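Local structure of invasion-associated protein (4LJ1) at residues Q80-R83 against K84-I88. The protein probably binds peptidoglycan of the mycobacterial cell wall through an NlpC/p60 domain that has lost its catalytic activity. Sequence-based numbering, arbitrary orientation.
Sequences QQAR and KGDLI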
# COMPACT_ATOMS: atom_id res chain seq x y z
N GLN A 80 -6.38 -5.12 15.75
CA GLN A 80 -6.50 -4.34 16.98
C GLN A 80 -5.22 -3.65 17.43
O GLN A 80 -5.23 -2.83 18.35
CB GLN A 80 -7.04 -5.24 18.10
CG GLN A 80 -8.54 -5.52 18.00
CD GLN A 80 -9.37 -4.35 18.49
OE1 GLN A 80 -9.34 -3.98 19.67
NE2 GLN A 80 -10.14 -3.75 17.58
N GLN A 81 -4.12 -4.00 16.77
CA GLN A 81 -2.79 -3.46 17.04
C GLN A 81 -2.30 -2.57 15.88
O GLN A 81 -1.15 -2.13 15.86
CB GLN A 81 -1.83 -4.63 17.28
CG GLN A 81 -2.16 -5.45 18.52
CD GLN A 81 -1.60 -6.86 18.48
OE1 GLN A 81 -1.98 -7.71 19.30
NE2 GLN A 81 -0.70 -7.13 17.54
N ALA A 82 -3.17 -2.27 14.92
CA ALA A 82 -2.79 -1.50 13.71
C ALA A 82 -2.31 -0.11 14.06
O ALA A 82 -2.80 0.52 14.99
CB ALA A 82 -3.98 -1.41 12.77
N ARG A 83 -1.39 0.38 13.24
CA ARG A 83 -0.83 1.73 13.34
C ARG A 83 -0.77 2.34 11.96
O ARG A 83 -0.58 1.64 10.97
CB ARG A 83 0.58 1.69 13.93
CG ARG A 83 0.64 1.26 15.38
CD ARG A 83 2.07 1.20 15.86
NE ARG A 83 2.16 0.55 17.16
CZ ARG A 83 3.30 0.19 17.73
NH1 ARG A 83 4.45 0.42 17.11
NH2 ARG A 83 3.29 -0.40 18.91
N LYS A 84 -0.91 3.66 11.87
CA LYS A 84 -0.72 4.30 10.60
C LYS A 84 0.63 3.91 9.99
O LYS A 84 1.64 3.75 10.69
CB LYS A 84 -0.92 5.81 10.68
CG LYS A 84 0.06 6.62 11.49
CD LYS A 84 -0.25 8.12 11.30
CE LYS A 84 0.26 9.01 12.41
NZ LYS A 84 -0.13 10.42 12.16
N GLY A 85 0.62 3.69 8.68
CA GLY A 85 1.77 3.20 7.94
C GLY A 85 1.76 1.70 7.72
O GLY A 85 2.45 1.20 6.83
N ASP A 86 0.99 0.95 8.51
CA ASP A 86 0.88 -0.48 8.28
C ASP A 86 0.19 -0.70 6.92
O ASP A 86 -0.59 0.13 6.48
CB ASP A 86 0.07 -1.14 9.38
CG ASP A 86 0.77 -1.20 10.73
OD1 ASP A 86 2.00 -0.95 10.80
OD2 ASP A 86 0.09 -1.54 11.73
N LEU A 87 0.46 -1.84 6.32
CA LEU A 87 -0.17 -2.23 5.05
C LEU A 87 -1.35 -3.17 5.30
O LEU A 87 -1.25 -4.11 6.09
CB LEU A 87 0.88 -2.94 4.19
CG LEU A 87 2.10 -2.12 3.76
CD1 LEU A 87 3.05 -3.00 2.96
CD2 LEU A 87 1.66 -0.90 2.97
N ILE A 88 -2.45 -2.87 4.63
CA ILE A 88 -3.66 -3.67 4.61
C ILE A 88 -3.67 -4.48 3.32
O ILE A 88 -3.31 -3.95 2.26
CB ILE A 88 -4.89 -2.74 4.67
CG1 ILE A 88 -4.98 -2.03 6.02
CG2 ILE A 88 -6.19 -3.52 4.39
CD1 ILE A 88 -5.90 -0.83 6.03
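Asp86 reaches back to the start of its own turn and takes the backbone N-H of Arg83: Arg83 N lies 2.9 Å from Asp86 OD2, with an N-H...O angle of 155°. Placing CG beside its own backbone N (chi1 -71°) turns the carboxylate back toward Arg83, with Asp86 CG 3.2 Å from Arg83 O. The donor meets OD2 from above the carboxylate plane, 58° out of it. CA of Ala82 also packs against this oxygen, 3.5 Å from Asp86 OD2, and the methyl of Ala82 packs against Tyr101 and Leu128. The backbone itself closes the turn, Asp86 N donating to Arg83 O at 3.0 Å. Arg83 to Asp86 thus form a type II beta turn, which leads the chain from the 3-10 segment into strand 87-90, the outermost strand on one side of the four-stranded antiparallel sheet of the NlpC/p60 domain. Gly85 holds the third position with positive phi, a backbone conformation that glycine adopts readily because it has no CB to meet the Lys84 carbonyl oxygen. Lys84, the second residue of the turn, has its CG between the backbone N and the carbonyl carbon; the chain then extends outward, which suits a long charged residue at an exposed corner, and makes a weak, long ion pair with Asp9. The second carboxylate oxygen of the buried Asp86, OD1, forms a salt bridge with Arg130, which also donates to Gln81 O; with both oxygens engaged, rotation of the carboxylate should be restrained, and the arginine probably stabilises its negative charge. Arg83 contributes mainly its backbone and CB, the latter 3.9 Å from Asp86 OD2. Its extended chain carries the guanidinium away, leaving NE 6.2 Å from Asp86 OD2, too far for a salt bridge.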